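Local coordinates for protein putative acetyltransferase (Nocardia farcinica, PDB 3D9W) that probably transfers acetyl groups from acetyl-coenzyme A to the amino group of arylamines, as an arylamine N-acetyltransferase, at residues Leu238-Glu243 against Asp250-Thr255; Arg221-Arg226 against Val234-Thr239; Val137-Gly142 against Leu179-Arg184. All blocks are in the same frame, centred on the assembly; numbering follows the deposited sequence.

Contact 1 of 3, residues Leu238-Glu243 against Asp250-Thr255; sequences LTLITE and DIRALT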
loop_
_atom_site.group_PDB
_atom_site.type_symbol
_atom_site.label_atom_id
_atom_site.label_comp_id
_atom_site.label_asym_id
_atom_site.label_seq_id
_atom_site.Cartn_x
_atom_site.Cartn_y
_atom_site.Cartn_z
ATOM N N LEU A 238 -3.414 11.598 -16.517
ATOM C CA LEU A 238 -4.173 11.109 -17.658
ATOM C C LEU A 238 -3.366 10.039 -18.382
ATOM O O LEU A 238 -3.655 9.691 -19.523
ATOM C CB LEU A 238 -4.503 12.252 -18.611
ATOM C CG LEU A 238 -5.480 13.307 -18.111
ATOM C CD1 LEU A 238 -5.685 14.307 -19.222
ATOM C CD2 LEU A 238 -6.806 12.674 -17.714
ATOM N N THR A 239 -2.346 9.520 -17.709
ATOM C CA THR A 239 -1.503 8.481 -18.287
ATOM C C THR A 239 -1.898 7.156 -17.662
ATOM O O THR A 239 -1.821 6.986 -16.448
ATOM C CB THR A 239 -0.021 8.758 -18.007
ATOM O OG1 THR A 239 0.299 10.079 -18.442
ATOM C CG2 THR A 239 0.853 7.788 -18.751
ATOM N N LEU A 240 -2.344 6.225 -18.494
ATOM C CA LEU A 240 -2.756 4.921 -17.999
ATOM C C LEU A 240 -1.697 3.884 -18.332
ATOM O O LEU A 240 -1.353 3.671 -19.498
ATOM C CB LEU A 240 -4.095 4.515 -18.617
ATOM C CG LEU A 240 -4.659 3.158 -18.192
ATOM C CD1 LEU A 240 -4.827 3.114 -16.694
ATOM C CD2 LEU A 240 -5.986 2.930 -18.872
ATOM N N ILE A 241 -1.178 3.234 -17.301
ATOM C CA ILE A 241 -0.149 2.236 -17.502
ATOM C C ILE A 241 -0.574 0.875 -17.005
ATOM O O ILE A 241 -1.249 0.753 -15.986
ATOM C CB ILE A 241 1.125 2.587 -16.744
ATOM C CG1 ILE A 241 1.364 4.096 -16.794
ATOM C CG2 ILE A 241 2.301 1.815 -17.337
ATOM C CD1 ILE A 241 2.468 4.567 -15.866
ATOM N N THR A 242 -0.171 -0.147 -17.743
ATOM C CA THR A 242 -0.444 -1.520 -17.368
ATOM C C THR A 242 0.926 -2.186 -17.492
ATOM O O THR A 242 1.556 -2.122 -18.540
ATOM C CB THR A 242 -1.452 -2.188 -18.310
ATOM O OG1 THR A 242 -2.700 -1.487 -18.255
ATOM C CG2 THR A 242 -1.674 -3.623 -17.888
ATOM N N GLU A 243 1.388 -2.801 -16.411
ATOM C CA GLU A 243 2.692 -3.445 -16.373
ATOM C C GLU A 243 2.540 -4.927 -16.073
ATOM O O GLU A 243 1.577 -5.330 -15.427
ATOM C CB GLU A 243 3.526 -2.798 -15.276
ATOM C CG GLU A 243 5.006 -3.008 -15.396
ATOM C CD GLU A 243 5.751 -2.494 -14.180
ATOM O OE1 GLU A 243 5.281 -1.497 -13.574
ATOM O OE2 GLU A 243 6.806 -3.085 -13.842
ATOM N N ASP A 250 2.493 -1.326 -21.495
ATOM C CA ASP A 250 1.913 -0.463 -22.513
ATOM C C ASP A 250 1.188 0.669 -21.808
ATOM O O ASP A 250 0.835 0.558 -20.639
ATOM C CB ASP A 250 0.953 -1.244 -23.405
ATOM C CG ASP A 250 -0.197 -1.828 -22.643
ATOM O OD1 ASP A 250 -1.091 -1.047 -22.247
ATOM O OD2 ASP A 250 -0.200 -3.064 -22.431
ATOM N N ILE A 251 0.987 1.769 -22.513
ATOM C CA ILE A 251 0.320 2.908 -21.918
ATOM C C ILE A 251 -0.743 3.479 -22.821
ATOM O O ILE A 251 -0.894 3.081 -23.973
ATOM C CB ILE A 251 1.292 4.036 -21.644
ATOM C CG1 ILE A 251 2.018 4.369 -22.947
ATOM C CG2 ILE A 251 2.268 3.642 -20.536
ATOM C CD1 ILE A 251 2.413 5.807 -23.061
ATOM N N ARG A 252 -1.459 4.451 -22.287
ATOM C CA ARG A 252 -2.516 5.085 -23.029
ATOM C C ARG A 252 -2.606 6.502 -22.509
ATOM O O ARG A 252 -2.443 6.737 -21.308
ATOM C CB ARG A 252 -3.836 4.334 -22.791
ATOM C CG ARG A 252 -4.958 4.696 -23.755
ATOM C CD ARG A 252 -5.641 3.443 -24.340
ATOM N NE ARG A 252 -6.619 2.846 -23.425
ATOM C CZ ARG A 252 -7.816 3.367 -23.135
ATOM N NH1 ARG A 252 -8.210 4.513 -23.690
ATOM N NH2 ARG A 252 -8.625 2.738 -22.286
ATOM N N ALA A 253 -2.827 7.441 -23.424
ATOM C CA ALA A 253 -2.977 8.841 -23.068
ATOM C C ALA A 253 -4.483 9.084 -23.062
ATOM O O ALA A 253 -5.130 9.106 -24.113
ATOM C CB ALA A 253 -2.300 9.713 -24.091
ATOM N N LEU A 254 -5.034 9.247 -21.864
ATOM C CA LEU A 254 -6.462 9.450 -21.685
ATOM C C LEU A 254 -6.948 10.896 -21.718
ATOM O O LEU A 254 -6.173 11.852 -21.556
ATOM C CB LEU A 254 -6.898 8.811 -20.373
ATOM C CG LEU A 254 -6.638 7.308 -20.287
ATOM C CD1 LEU A 254 -6.938 6.807 -18.880
ATOM C CD2 LEU A 254 -7.504 6.581 -21.308
ATOM N N THR A 255 -8.252 11.026 -21.939
ATOM C CA THR A 255 -8.925 12.312 -21.972
ATOM C C THR A 255 -9.773 12.327 -20.709
ATOM O O THR A 255 -10.125 11.263 -20.183
ATOM C CB THR A 255 -9.843 12.445 -23.196
ATOM O OG1 THR A 255 -10.998 11.616 -23.035
ATOM C CG2 THR A 255 -9.115 12.019 -24.442
#
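Leu254 comes over the backbone of Leu238 to rest against Leu240, at the end where strand 239-243 starts and its antiparallel partner stops. Its chi1 of -60° sets CG beside its own backbone N, and the side chain then climbs stepwise along its neighbour. CB passes the carbonyl O of Leu238, CG comes near CB of Leu240, and CD1 does the real touching, 3.7 Å from CB and 4.0 Å from CD2 of Leu240. The two leucines meet at a slant, and Val262 of helix 259-265 touches both, so this leucine end of the face turns toward the helix. Arg252 shares that face. Its CB lies 4.2 Å from CB of Leu240, and beyond it the chain bends at chi2 and chi3, with NH1 in a weak, long ion pair with Glu258. Thr242, also on this side, spends OG1 on His233 ND1, while its CB comes near Asp250 OD1.

The reverse face belongs to Thr239, Ile241, Ile251 and Ala253. Here the two isoleucines lie side by side and point the same way, touching through CG2 to CG2 at 3.7 Å. This face is more open, and Arg184 packs on Ile241.

Between the faces the backbones exchange five hydrogen bonds. Leu240 pairs with Arg252 in both directions: its N reaches Arg252 O at 2.9 Å with an almost straight N-H...O angle of 178°, whereas the return bond from Arg252 N is bent to 130°. Thr242 and Asp250 form a second such pair, and Leu254 N to Leu238 O at 2.8 Å carries the pairing just past the strands. This is a beta hairpin, strands 239-243 and 249-253, at the edge of a four-stranded antiparallel sheet backed by helix 259-265.

Contact 2 of 3, residues Arg221-Arg226 against Val234-Thr239; sequences RPFLQR and VLDGLT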
loop_
_atom_site.group_PDB
_atom_site.type_symbol
_atom_site.label_atom_id
_atom_site.label_comp_id
_atom_site.label_asym_id
_atom_site.label_seq_id
_atom_site.Cartn_x
_atom_site.Cartn_y
_atom_site.Cartn_z
ATOM N N ARG A 221 -2.767 15.662 -8.371
ATOM C CA ARG A 221 -3.619 14.936 -9.315
ATOM C C ARG A 221 -3.931 13.487 -8.927
ATOM O O ARG A 221 -3.320 12.909 -8.018
ATOM C CB ARG A 221 -2.988 14.917 -10.708
ATOM C CG ARG A 221 -1.666 14.164 -10.788
ATOM C CD ARG A 221 -0.557 15.158 -10.965
ATOM N NE ARG A 221 0.702 14.535 -11.337
ATOM C CZ ARG A 221 1.769 15.220 -11.745
ATOM N NH1 ARG A 221 1.708 16.555 -11.831
ATOM N NH2 ARG A 221 2.898 14.576 -12.052
ATOM N N PRO A 222 -4.896 12.883 -9.623
ATOM C CA PRO A 222 -5.295 11.506 -9.371
ATOM C C PRO A 222 -4.120 10.560 -9.537
ATOM O O PRO A 222 -3.296 10.730 -10.436
ATOM C CB PRO A 222 -6.356 11.273 -10.431
ATOM C CG PRO A 222 -7.018 12.564 -10.486
ATOM C CD PRO A 222 -5.850 13.523 -10.536
ATOM N N PHE A 223 -4.038 9.579 -8.647
ATOM C CA PHE A 223 -2.993 8.569 -8.713
ATOM C C PHE A 223 -3.617 7.254 -8.246
ATOM O O PHE A 223 -3.811 7.032 -7.049
ATOM C CB PHE A 223 -1.808 8.941 -7.831
ATOM C CG PHE A 223 -0.627 8.048 -8.026
ATOM C CD1 PHE A 223 0.105 8.094 -9.204
ATOM C CD2 PHE A 223 -0.287 7.110 -7.062
ATOM C CE1 PHE A 223 1.153 7.215 -9.422
ATOM C CE2 PHE A 223 0.755 6.228 -7.270
ATOM C CZ PHE A 223 1.477 6.278 -8.451
ATOM N N LEU A 224 -3.939 6.388 -9.199
ATOM C CA LEU A 224 -4.577 5.118 -8.888
ATOM C C LEU A 224 -3.784 3.894 -9.339
ATOM O O LEU A 224 -3.169 3.878 -10.409
ATOM C CB LEU A 224 -5.958 5.065 -9.545
ATOM C CG LEU A 224 -6.808 6.333 -9.497
ATOM C CD1 LEU A 224 -8.097 6.125 -10.271
ATOM C CD2 LEU A 224 -7.094 6.691 -8.053
ATOM N N GLN A 225 -3.801 2.865 -8.510
ATOM C CA GLN A 225 -3.136 1.635 -8.862
ATOM C C GLN A 225 -4.116 0.522 -8.548
ATOM O O GLN A 225 -4.963 0.659 -7.668
ATOM C CB GLN A 225 -1.868 1.432 -8.044
ATOM C CG GLN A 225 -0.848 2.516 -8.177
ATOM C CD GLN A 225 0.387 2.210 -7.374
ATOM O OE1 GLN A 225 1.183 1.343 -7.740
ATOM N NE2 GLN A 225 0.548 2.907 -6.255
ATOM N N ARG A 226 -4.025 -0.562 -9.303
ATOM C CA ARG A 226 -4.863 -1.727 -9.086
ATOM C C ARG A 226 -3.864 -2.841 -9.299
ATOM O O ARG A 226 -3.159 -2.862 -10.309
ATOM C CB ARG A 226 -5.990 -1.806 -10.115
ATOM C CG ARG A 226 -6.965 -2.934 -9.848
ATOM C CD ARG A 226 -7.649 -2.744 -8.514
ATOM N NE ARG A 226 -8.699 -3.734 -8.312
ATOM C CZ ARG A 226 -8.514 -4.935 -7.776
ATOM N NH1 ARG A 226 -7.311 -5.310 -7.367
ATOM N NH2 ARG A 226 -9.532 -5.773 -7.669
ATOM N N VAL A 234 -1.941 1.332 -13.487
ATOM C CA VAL A 234 -1.606 2.591 -12.831
ATOM C C VAL A 234 -2.162 3.791 -13.589
ATOM O O VAL A 234 -2.022 3.887 -14.808
ATOM C CB VAL A 234 -0.071 2.789 -12.702
ATOM C CG1 VAL A 234 0.233 4.168 -12.123
ATOM C CG2 VAL A 234 0.520 1.716 -11.819
ATOM N N LEU A 235 -2.810 4.692 -12.858
ATOM C CA LEU A 235 -3.327 5.921 -13.450
ATOM C C LEU A 235 -2.565 7.078 -12.811
ATOM O O LEU A 235 -2.712 7.340 -11.622
ATOM C CB LEU A 235 -4.825 6.099 -13.197
ATOM C CG LEU A 235 -5.314 7.427 -13.789
ATOM C CD1 LEU A 235 -5.032 7.475 -15.288
ATOM C CD2 LEU A 235 -6.786 7.590 -13.536
ATOM N N ASP A 236 -1.740 7.751 -13.606
ATOM C CA ASP A 236 -0.930 8.869 -13.134
ATOM C C ASP A 236 -1.330 10.121 -13.919
ATOM O O ASP A 236 -0.655 10.524 -14.874
ATOM C CB ASP A 236 0.555 8.538 -13.342
ATOM C CG ASP A 236 1.490 9.569 -12.721
ATOM O OD1 ASP A 236 1.112 10.208 -11.710
ATOM O OD2 ASP A 236 2.621 9.715 -13.242
ATOM N N GLY A 237 -2.435 10.726 -13.493
ATOM C CA GLY A 237 -2.957 11.900 -14.161
ATOM C C GLY A 237 -3.838 11.385 -15.276
ATOM O O GLY A 237 -4.884 10.794 -15.025
ATOM N N LEU A 238 -3.414 11.598 -16.517
ATOM C CA LEU A 238 -4.173 11.109 -17.658
ATOM C C LEU A 238 -3.366 10.039 -18.382
ATOM O O LEU A 238 -3.655 9.691 -19.523
ATOM C CB LEU A 238 -4.503 12.252 -18.611
ATOM C CG LEU A 238 -5.480 13.307 -18.111
ATOM C CD1 LEU A 238 -5.685 14.307 -19.222
ATOM C CD2 LEU A 238 -6.806 12.674 -17.714
ATOM N N THR A 239 -2.346 9.520 -17.709
ATOM C CA THR A 239 -1.503 8.481 -18.287
ATOM C C THR A 239 -1.898 7.156 -17.662
ATOM O O THR A 239 -1.821 6.986 -16.448
ATOM C CB THR A 239 -0.021 8.758 -18.007
ATOM O OG1 THR A 239 0.299 10.079 -18.442
ATOM C CG2 THR A 239 0.853 7.788 -18.751
HETATM O O HOH W 1 3.702 11.360 -11.079
#
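Phe223 lays the edge of its ring against the carboxylate of Asp236. OD1 sits near the ring plane, 3.4 Å from CD1, and the carboxylate stands almost perpendicular to the ring, their planes 89° apart. Both side chains have CG trans to the backbone N (chi1 -171° for Phe223, -173° for Asp236), which swings their ends together across the strands. The next ring carbon, CE1, approaches CG1 of Val234, whose other methyl, CG2, lies 4.0 Å from CG of Gln225. On the reverse face Leu224 and Leu235 run side by side, CD1 to CD2 3.8 Å, under Ile263 and Leu259 of helix 259-265.

A pair of backbone bonds joins Leu224 and Leu235. Leu224 N bonds to Leu235 O at 2.9 Å, and Leu235 N to Leu224 O. Beyond them Gly237 N reaches Pro222 O at 3.2 Å. The pair is an antiparallel beta hairpin, strands 223-227 and 232-236, and its second strand hands straight on to the next through a tight turn close to type II': Asp236 N bonds to Thr239 O, and the Thr239 N to Asp236 O bond is weak. Gly237 takes the first corner, with backbone angles at which a CB would press on the preceding carbonyl O.

Further out, Arg221 brings NE to 4.4 Å from Asp236 OD1, opposite charges too far apart for a salt bridge. Water 1 spans the gap, donating to Asp236 OD1 at 2.9 Å and receiving only a weak bond from Arg221 NH2. At the other end Gln225 stays extended beyond CG, its OE1 held by His232 NE2 and its NE2 by Phe139 O. Asn53 grips the start of the outer strand through Arg221 O and Phe223 N.

Contact 3 of 3, residues Val137-Gly142 against Leu179-Arg184; sequences VGFGRG and LHQFGR
A buried polar contact, made almost wholly by one arginine, joins the loop after strand 132-135 to strand 175-183. The strand, and the two strands the loop connects, belong to the large antiparallel sheet, which is consistent with the beta-barrel domain of arylamine N-acetyltransferases; the loop itself is glycine-rich and irregular. Arg141 leaves it fully extended from CG to NE, with chi1 at -174°, and so carries its guanidinium across to the strand. Gln181 comes from the opposite direction and spreads its amide over one face of that group. NE2 lies 3.7 Å above the guanidinium plane, over CZ, and the two planes are tilted by 34°. Although Gln181 OE1 is 3.3 Å from Arg141 NH1, the angle is too poor for a hydrogen bond, so the pair meets by face contact. OE1 is instead bonded to Arg190 NE, and the other nitrogens of Arg190 bind the carbonyls of Arg141 and Gly142, so one residue steadies both partners. Phe139 adds little here: its CE2 comes within 4.2 Å of Gln181 OE1.

The guanidinium is held at its rim as well. Glu243, on the smaller sheet, makes a salt bridge with NH2, which probably balances much of the buried positive charge. The same NH2 makes a weak hydrogen bond to Phe182 O at 3.1 Å, with the acceptor near the guanidinium plane and an N-H...O angle of 132°. In that plane too lies water 2, accepting from Arg141 NH1 at 3.1 Å and, weakly, from Phe182 N.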
loop_
_atom_site.group_PDB
_atom_site.type_symbol
_atom_site.label_atom_id
_atom_site.label_comp_id
_atom_site.label_asym_id
_atom_site.label_seq_id
_atom_site.Cartn_x
_atom_site.Cartn_y
_atom_site.Cartn_z
ATOM N N VAL A 137 1.528 -3.992 2.221
ATOM C CA VAL A 137 0.221 -4.131 1.608
ATOM C C VAL A 137 -0.398 -2.837 1.104
ATOM O O VAL A 137 -1.514 -2.843 0.588
ATOM C CB VAL A 137 -0.773 -4.796 2.605
ATOM C CG1 VAL A 137 -0.357 -6.239 2.884
ATOM C CG2 VAL A 137 -0.819 -3.995 3.906
ATOM N N GLY A 138 0.316 -1.728 1.237
ATOM C CA GLY A 138 -0.264 -0.472 0.800
ATOM C C GLY A 138 0.476 0.283 -0.285
ATOM O O GLY A 138 0.080 1.401 -0.634
ATOM N N PHE A 139 1.541 -0.313 -0.824
ATOM C CA PHE A 139 2.314 0.357 -1.861
ATOM C C PHE A 139 1.494 0.521 -3.139
ATOM O O PHE A 139 1.637 1.516 -3.849
ATOM C CB PHE A 139 3.608 -0.411 -2.175
ATOM C CG PHE A 139 4.578 0.367 -3.044
ATOM C CD1 PHE A 139 5.292 1.448 -2.526
ATOM C CD2 PHE A 139 4.738 0.049 -4.392
ATOM C CE1 PHE A 139 6.151 2.199 -3.338
ATOM C CE2 PHE A 139 5.596 0.796 -5.214
ATOM C CZ PHE A 139 6.302 1.874 -4.681
ATOM N N GLY A 140 0.643 -0.459 -3.433
ATOM C CA GLY A 140 -0.173 -0.382 -4.626
ATOM C C GLY A 140 0.326 -1.304 -5.711
ATOM O O GLY A 140 -0.359 -1.515 -6.702
ATOM N N ARG A 141 1.523 -1.850 -5.521
ATOM C CA ARG A 141 2.126 -2.763 -6.483
ATOM C C ARG A 141 2.695 -3.973 -5.745
ATOM O O ARG A 141 3.812 -4.415 -6.013
ATOM C CB ARG A 141 3.240 -2.050 -7.250
ATOM C CG ARG A 141 3.870 -2.851 -8.393
ATOM C CD ARG A 141 4.885 -1.983 -9.110
ATOM N NE ARG A 141 5.529 -2.623 -10.254
ATOM C CZ ARG A 141 6.414 -3.610 -10.167
ATOM N NH1 ARG A 141 6.772 -4.102 -8.985
ATOM N NH2 ARG A 141 6.964 -4.083 -11.274
ATOM N N GLY A 142 1.917 -4.509 -4.813
ATOM C CA GLY A 142 2.382 -5.647 -4.055
ATOM C C GLY A 142 3.558 -5.219 -3.214
ATOM O O GLY A 142 3.687 -4.038 -2.907
ATOM N N LEU A 179 14.565 -2.288 -0.698
ATOM C CA LEU A 179 13.872 -3.297 -1.480
ATOM C C LEU A 179 13.996 -2.885 -2.944
ATOM O O LEU A 179 13.734 -1.735 -3.286
ATOM C CB LEU A 179 12.401 -3.355 -1.086
ATOM C CG LEU A 179 11.637 -4.491 -1.756
ATOM C CD1 LEU A 179 12.051 -5.803 -1.113
ATOM C CD2 LEU A 179 10.142 -4.271 -1.613
ATOM N N HIS A 180 14.401 -3.818 -3.800
ATOM C CA HIS A 180 14.562 -3.533 -5.227
ATOM C C HIS A 180 13.511 -4.269 -6.043
ATOM O O HIS A 180 13.311 -5.453 -5.853
ATOM C CB HIS A 180 15.946 -3.982 -5.708
ATOM C CG HIS A 180 17.085 -3.211 -5.116
ATOM N ND1 HIS A 180 17.556 -2.038 -5.665
ATOM C CD2 HIS A 180 17.860 -3.458 -4.033
ATOM C CE1 HIS A 180 18.576 -1.599 -4.949
ATOM N NE2 HIS A 180 18.781 -2.442 -3.953
ATOM N N GLN A 181 12.847 -3.579 -6.961
ATOM C CA GLN A 181 11.836 -4.221 -7.789
ATOM C C GLN A 181 12.239 -4.093 -9.243
ATOM O O GLN A 181 12.906 -3.133 -9.606
ATOM C CB GLN A 181 10.479 -3.547 -7.599
ATOM C CG GLN A 181 10.472 -2.096 -8.030
ATOM C CD GLN A 181 9.078 -1.533 -8.189
ATOM O OE1 GLN A 181 8.238 -1.670 -7.307
ATOM N NE2 GLN A 181 8.828 -0.883 -9.319
ATOM N N PHE A 182 11.841 -5.062 -10.068
ATOM C CA PHE A 182 12.138 -5.039 -11.502
ATOM C C PHE A 182 10.893 -4.532 -12.217
ATOM O O PHE A 182 9.796 -5.031 -11.978
ATOM C CB PHE A 182 12.484 -6.435 -12.016
ATOM C CG PHE A 182 13.023 -6.439 -13.414
ATOM C CD1 PHE A 182 14.328 -6.021 -13.675
ATOM C CD2 PHE A 182 12.210 -6.803 -14.483
ATOM C CE1 PHE A 182 14.810 -5.958 -14.983
ATOM C CE2 PHE A 182 12.683 -6.746 -15.803
ATOM C CZ PHE A 182 13.987 -6.319 -16.051
ATOM N N GLY A 183 11.056 -3.542 -13.092
ATOM C CA GLY A 183 9.911 -2.986 -13.789
ATOM C C GLY A 183 10.191 -2.224 -15.075
ATOM O O GLY A 183 11.267 -2.336 -15.657
ATOM N N ARG A 184 9.204 -1.442 -15.505
ATOM C CA ARG A 184 9.271 -0.663 -16.742
ATOM C C ARG A 184 10.628 -0.097 -17.130
ATOM O O ARG A 184 10.929 0.025 -18.322
ATOM C CB ARG A 184 8.273 0.487 -16.699
ATOM C CG ARG A 184 6.859 0.086 -16.316
ATOM C CD ARG A 184 5.873 0.833 -17.206
ATOM N NE ARG A 184 6.322 2.200 -17.494
ATOM C CZ ARG A 184 6.219 3.223 -16.649
ATOM N NH1 ARG A 184 5.675 3.053 -15.448
ATOM N NH2 ARG A 184 6.669 4.418 -17.014
HETATM O O HOH W 2 8.854 -6.364 -8.901
#

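Reading from the N terminus, contact 3 comes first: it closes the 36-residue stretch, largely strand, between loop 137-142 and strand 175-183 of the large sheet. After helix 200-212 the chain enters the four-stranded sheet. Contact 2 closes its first hairpin and contact 1 its last; the middle hairpin, 232-236 with 239-243, lies between them. The two contacts share Leu238 and Thr239, one beginning where the other ends. Neither lies within the other, and contact 3 is finished before both. Ile241 O to Val234 N, 2.7 Å, probably a hydrogen bond, pairs the two middle strands and so joins the contacts. Glu243 and Gln225 tie the small sheet to loop 137-142.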